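Local coordinates for flocculation protein FLO11 (Saccharomyces cerevisiae, PDB 4UYT), which mediates homophilic cell-cell adhesion between yeast cells during flocculation and supports substrate adhesion, invasive growth, pseudohypha formation and biofilm development, at residues I69-P75 with A99-Y104; V114-N118 with T148-N152. All coordinates share one frame; numbering follows the deposited sequence.

Contact 1 of 2, residues I69-P75 with A99-Y104; sequences IIGVTGP and ATFEVY
Ile69 and Phe101 meet across the interior of the fibronectin type III-like β-sandwich that forms the N-terminal adhesin domain of Flo11, the first on strand 64-70 of the five-stranded sheet and the second on strand 96-104 of the four-stranded one. They reach for each other from opposite directions: Ile69 CD1, at the end of an extended branch, lies 3.5 Å from Phe101 CE1 and obliquely to the ring. The same methyl is 4.1 Å from Ala99 CB, where the small alanine leaves room for the long isoleucine branch. Phe101 CG is set between its backbone N and carbonyl carbon (chi1 58°), which puts the flat ring into the core; Val72 CG1 approaches it, again obliquely, at 4.2 Å from CD2. Phe119 meets the ring edge-to-face, and Ile49 and Val79 also touch it.

Beyond Val72 the chain turns in beside the end of strand 96-104. Here one backbone hydrogen bond joins the loop to the strand, Tyr104 N to Thr73 O at 2.9 Å with 167° at the hydrogen. The same carbonyl oxygen also receives a CA-H contact from Val103. Tyr104 then folds its ring over the backbone of 74-75: Gly74 CA stands over one face in a CH-pi contact, 3.5 Å from the ring centroid. Glycine suits the place, since a side chain here would run into the Glu102 carbonyl oxygen. Pro75 crosses the phenol obliquely and lays CD 3.6 Å from Tyr104 CE1, giving the tyrosine an apolar partner at an exposed place. It meets the Glu102 side chain at about a right angle, Pro75 CG lying 3.5 Å from Glu102 OE1, while Pro75 CA comes to 3.3 Å from Tyr104 OH.

Contact 2 of 2, residues V114-N118 with T148-N152; sequences VWMPN and TGCNN. With NA (sodium ion), chain B.
Asn118 ND2 donates a hydrogen bond to Thr148 OG1, 2.7 Å away, joining the loop that follows strand 113-115 to the loop after strand 143-147 in this β-sandwich adhesin domain. The bond is bent, 141° at the hydrogen, with the hydroxyl oxygen 24° out of the amide plane. Asparagine suits the place since its other amide atom, OD1, accepts from two waters, one of which accepts from Cys150 N and the other from Asn151 ND2. Gly149 suits its place because a side chain would run into Asn118 OD1 and Asn151 OD1, and at these backbone angles also into the carbonyl of Thr148. Met116 bends at its last torsion (chi3 80°), bringing CE 3.7 Å from Thr148 OG1, the side chains crossing at about a right angle.

Outside this shell, Thr148 OG1 also accepts from Phe119 N, which fixes the hydroxyl in position. Cys150 is held by its disulfide to Cys15 and sets its sulfur obliquely beside the Trp115 six-membered ring, a sulfur-aromatic contact with SG 3.8 Å from CZ3. Elsewhere on the indole's rim, a sodium ion lies in the ring plane, 2.9 Å from Trp115 NE1 and 2.6 Å from a water.

Both contacts belong to the one Flo11 adhesin domain and follow in series along the chain: contact 1 closes at the end of strand 96-104 before contact 2 opens on strand 113-115. Their centres are about 13 Å apart, yet they touch through Pro117, which packs on Thr73, Val103 and Tyr104. Phe119, just before strand 120-125, ties them further, since its ring sits against contact 1 while its backbone pairs with Thr148. Contact 1 joins the two larger sheets, and contact 2 connects the three-stranded sheet to the disulfide-held loop, so that the two meet side by side through Pro117 within the adhesin domain.

Contact 1 of 2, residues I69-P75 with A99-Y104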
loop_
_atom_site.group_PDB
_atom_site.type_symbol
_atom_site.label_atom_id
_atom_site.label_comp_id
_atom_site.label_asym_id
_atom_site.label_seq_id
_atom_site.Cartn_x
_atom_site.Cartn_y
_atom_site.Cartn_z
ATOM N N ILE A 69 7.093 -1.499 -3.349
ATOM C CA ILE A 69 6.524 -1.869 -2.072
ATOM C C ILE A 69 7.650 -2.577 -1.304
ATOM O O ILE A 69 8.326 -3.464 -1.842
ATOM C CB ILE A 69 5.308 -2.787 -2.239
ATOM C CG1 ILE A 69 4.361 -2.274 -3.302
ATOM C CG2 ILE A 69 4.627 -2.960 -0.909
ATOM C CD1 ILE A 69 3.129 -3.100 -3.515
ATOM N N ILE A 70 7.873 -2.159 -0.067
ATOM C CA ILE A 70 8.922 -2.720 0.761
ATOM C C ILE A 70 8.360 -3.125 2.105
ATOM O O ILE A 70 7.249 -2.748 2.494
ATOM C CB ILE A 70 10.074 -1.704 0.961
ATOM C CG1 ILE A 70 9.600 -0.397 1.622
ATOM C CG2 ILE A 70 10.771 -1.435 -0.366
ATOM C CD1 ILE A 70 10.716 0.557 1.972
ATOM N N GLY A 71 9.141 -3.905 2.836
ATOM C CA GLY A 71 8.724 -4.329 4.151
ATOM C C GLY A 71 7.548 -5.287 4.120
ATOM O O GLY A 71 6.800 -5.345 5.067
ATOM N N VAL A 72 7.408 -6.068 3.039
ATOM C CA VAL A 72 6.275 -6.952 2.914
ATOM C C VAL A 72 6.579 -8.259 3.647
ATOM O O VAL A 72 7.646 -8.864 3.481
ATOM C CB VAL A 72 5.961 -7.287 1.442
ATOM C CG1 VAL A 72 4.826 -8.285 1.340
ATOM C CG2 VAL A 72 5.595 -6.013 0.697
ATOM N N THR A 73 5.638 -8.683 4.474
ATOM C CA THR A 73 5.683 -9.992 5.086
ATOM C C THR A 73 4.928 -10.920 4.148
ATOM O O THR A 73 3.698 -10.888 4.093
ATOM C CB THR A 73 5.046 -9.969 6.477
ATOM O OG1 THR A 73 5.760 -9.039 7.303
ATOM C CG2 THR A 73 5.048 -11.342 7.090
ATOM N N GLY A 74 5.655 -11.702 3.368
ATOM C CA GLY A 74 5.073 -12.505 2.293
ATOM C C GLY A 74 6.201 -13.211 1.541
ATOM O O GLY A 74 7.361 -13.126 1.930
ATOM N N PRO A 75 5.870 -13.891 0.453
ATOM C CA PRO A 75 6.871 -14.635 -0.293
ATOM C C PRO A 75 7.966 -13.753 -0.838
ATOM O O PRO A 75 9.092 -14.203 -0.973
ATOM C CB PRO A 75 6.061 -15.339 -1.401
ATOM C CG PRO A 75 4.645 -15.382 -0.872
ATOM C CD PRO A 75 4.516 -14.159 -0.032
ATOM N N ALA A 99 -1.766 -2.627 -7.494
ATOM C CA ALA A 99 -0.733 -3.656 -7.401
ATOM C C ALA A 99 -1.349 -4.867 -6.753
ATOM O O ALA A 99 -2.181 -4.723 -5.864
ATOM C CB ALA A 99 0.457 -3.163 -6.593
ATOM N N THR A 100 -0.893 -6.038 -7.172
ATOM C CA THR A 100 -1.337 -7.313 -6.603
ATOM C C THR A 100 -0.118 -8.093 -6.153
ATOM O O THR A 100 0.856 -8.218 -6.893
ATOM C CB THR A 100 -2.172 -8.099 -7.635
ATOM O OG1 THR A 100 -3.350 -7.356 -8.000
ATOM C CG2 THR A 100 -2.611 -9.421 -7.085
ATOM N N PHE A 101 -0.158 -8.607 -4.939
ATOM C CA PHE A 101 0.987 -9.299 -4.369
ATOM C C PHE A 101 0.487 -10.138 -3.222
ATOM O O PHE A 101 -0.654 -10.038 -2.816
ATOM C CB PHE A 101 2.104 -8.347 -3.938
ATOM C CG PHE A 101 1.678 -7.317 -2.919
ATOM C CD1 PHE A 101 1.025 -6.142 -3.302
ATOM C CD2 PHE A 101 1.948 -7.502 -1.578
ATOM C CE1 PHE A 101 0.635 -5.210 -2.378
ATOM C CE2 PHE A 101 1.572 -6.544 -0.648
ATOM C CZ PHE A 101 0.911 -5.407 -1.056
ATOM N N GLU A 102 1.369 -11.016 -2.724
ATOM C CA GLU A 102 1.011 -11.933 -1.658
ATOM C C GLU A 102 1.577 -11.472 -0.302
ATOM O O GLU A 102 2.687 -10.958 -0.190
ATOM C CB GLU A 102 1.466 -13.352 -1.983
ATOM C CG GLU A 102 0.654 -13.961 -3.105
ATOM C CD GLU A 102 1.148 -15.344 -3.500
ATOM O OE1 GLU A 102 2.358 -15.607 -3.516
ATOM O OE2 GLU A 102 0.328 -16.176 -3.837
ATOM N N VAL A 103 0.770 -11.730 0.727
ATOM C CA VAL A 103 1.145 -11.455 2.096
ATOM C C VAL A 103 0.848 -12.683 2.934
ATOM O O VAL A 103 -0.051 -13.462 2.620
ATOM C CB VAL A 103 0.409 -10.233 2.677
ATOM C CG1 VAL A 103 0.755 -8.980 1.894
ATOM C CG2 VAL A 103 -1.098 -10.455 2.726
ATOM N N TYR A 104 1.568 -12.796 4.045
ATOM C CA TYR A 104 1.229 -13.735 5.081
ATOM C C TYR A 104 0.524 -12.946 6.183
ATOM O O TYR A 104 1.109 -12.046 6.792
ATOM C CB TYR A 104 2.482 -14.394 5.672
ATOM C CG TYR A 104 3.444 -15.013 4.697
ATOM C CD1 TYR A 104 3.026 -15.796 3.625
ATOM C CD2 TYR A 104 4.823 -14.848 4.892
ATOM C CE1 TYR A 104 3.926 -16.390 2.762
ATOM C CE2 TYR A 104 5.725 -15.429 4.025
ATOM C CZ TYR A 104 5.285 -16.199 2.969
ATOM O OH TYR A 104 6.216 -16.764 2.148
#

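Contact 2 of 2, residues V114-N118 with T148-N152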
loop_
_atom_site.group_PDB
_atom_site.type_symbol
_atom_site.label_atom_id
_atom_site.label_comp_id
_atom_site.label_asym_id
_atom_site.label_seq_id
_atom_site.Cartn_x
_atom_site.Cartn_y
_atom_site.Cartn_z
ATOM N N VAL A 114 -7.995 -11.666 10.475
ATOM C CA VAL A 114 -6.581 -11.400 10.620
ATOM C C VAL A 114 -6.260 -10.050 9.983
ATOM O O VAL A 114 -6.863 -9.672 8.974
ATOM C CB VAL A 114 -5.680 -12.503 9.992
ATOM C CG1 VAL A 114 -5.484 -13.681 10.947
ATOM C CG2 VAL A 114 -6.171 -12.899 8.594
ATOM N N TRP A 115 -5.254 -9.393 10.530
ATOM C CA TRP A 115 -4.704 -8.169 10.007
ATOM C C TRP A 115 -3.801 -8.415 8.816
ATOM O O TRP A 115 -2.946 -9.311 8.795
ATOM C CB TRP A 115 -3.859 -7.461 11.060
ATOM C CG TRP A 115 -4.634 -6.808 12.167
ATOM C CD1 TRP A 115 -4.799 -7.256 13.430
ATOM C CD2 TRP A 115 -5.296 -5.548 12.091
ATOM N NE1 TRP A 115 -5.525 -6.354 14.148
ATOM C CE2 TRP A 115 -5.827 -5.273 13.363
ATOM C CE3 TRP A 115 -5.452 -4.601 11.082
ATOM C CZ2 TRP A 115 -6.539 -4.098 13.641
ATOM C CZ3 TRP A 115 -6.124 -3.428 11.370
ATOM C CH2 TRP A 115 -6.670 -3.187 12.646
ATOM N N MET A 116 -3.927 -7.545 7.841
ATOM C CA MET A 116 -2.886 -7.367 6.859
ATOM C C MET A 116 -1.562 -7.029 7.558
ATOM O O MET A 116 -1.547 -6.138 8.399
ATOM C CB MET A 116 -3.280 -6.200 5.974
ATOM C CG MET A 116 -2.358 -5.922 4.808
ATOM S SD MET A 116 -2.905 -4.495 3.872
ATOM C CE MET A 116 -2.280 -3.170 4.894
ATOM N N PRO A 117 -0.442 -7.665 7.189
ATOM C CA PRO A 117 0.854 -7.209 7.714
ATOM C C PRO A 117 1.191 -5.889 7.050
ATOM O O PRO A 117 0.992 -5.749 5.835
ATOM C CB PRO A 117 1.813 -8.343 7.290
ATOM C CG PRO A 117 1.195 -8.904 6.018
ATOM C CD PRO A 117 -0.305 -8.768 6.216
ATOM N N ASN A 118 1.697 -4.929 7.807
ATOM C CA ASN A 118 1.917 -3.606 7.273
ATOM C C ASN A 118 3.169 -3.571 6.405
ATOM O O ASN A 118 4.095 -4.355 6.535
ATOM C CB ASN A 118 1.943 -2.602 8.415
ATOM C CG ASN A 118 0.582 -2.445 9.042
ATOM O OD1 ASN A 118 0.433 -2.545 10.298
ATOM N ND2 ASN A 118 -0.410 -2.232 8.253
ATOM N N THR A 148 1.609 1.763 5.962
ATOM C CA THR A 148 0.277 1.364 6.381
ATOM C C THR A 148 0.271 1.051 7.870
ATOM O O THR A 148 1.275 0.635 8.449
ATOM C CB THR A 148 -0.233 0.105 5.622
ATOM O OG1 THR A 148 0.544 -1.048 5.976
ATOM C CG2 THR A 148 -0.152 0.264 4.138
ATOM N N GLY A 149 -0.919 1.146 8.450
ATOM C CA GLY A 149 -1.165 0.544 9.725
ATOM C C GLY A 149 -2.108 1.324 10.626
ATOM O O GLY A 149 -2.297 2.544 10.478
ATOM N N CYS A 150 -2.671 0.588 11.570
ATOM C CA CYS A 150 -3.576 1.132 12.592
ATOM C C CYS A 150 -2.958 1.183 13.979
ATOM O O CYS A 150 -3.621 1.614 14.901
ATOM C CB CYS A 150 -4.847 0.281 12.652
ATOM S SG CYS A 150 -5.887 0.353 11.194
ATOM N N ASN A 151 -1.712 0.766 14.112
ATOM C CA ASN A 151 -1.031 0.579 15.383
ATOM C C ASN A 151 -0.033 1.649 15.759
ATOM O O ASN A 151 0.779 1.425 16.637
ATOM C CB ASN A 151 -0.291 -0.789 15.330
ATOM C CG ASN A 151 0.588 -0.987 14.050
ATOM O OD1 ASN A 151 0.457 -0.270 13.006
ATOM N ND2 ASN A 151 1.454 -2.022 14.104
ATOM N N ASN A 152 -0.097 2.809 15.112
ATOM C CA ASN A 152 0.881 3.848 15.383
ATOM C C ASN A 152 0.247 5.216 15.223
ATOM O O ASN A 152 0.090 5.669 14.106
ATOM C CB ASN A 152 2.048 3.627 14.415
ATOM C CG ASN A 152 3.248 4.492 14.685
ATOM O OD1 ASN A 152 3.308 5.200 15.679
ATOM N ND2 ASN A 152 4.212 4.460 13.761
HETATM NA NA NA B . -6.249 -6.203 16.946
HETATM O O HOH W 1 -2.444 -2.320 11.265
HETATM O O HOH W 2 3.024 -2.720 12.068
HETATM O O HOH W 3 -8.443 -6.953 18.044
#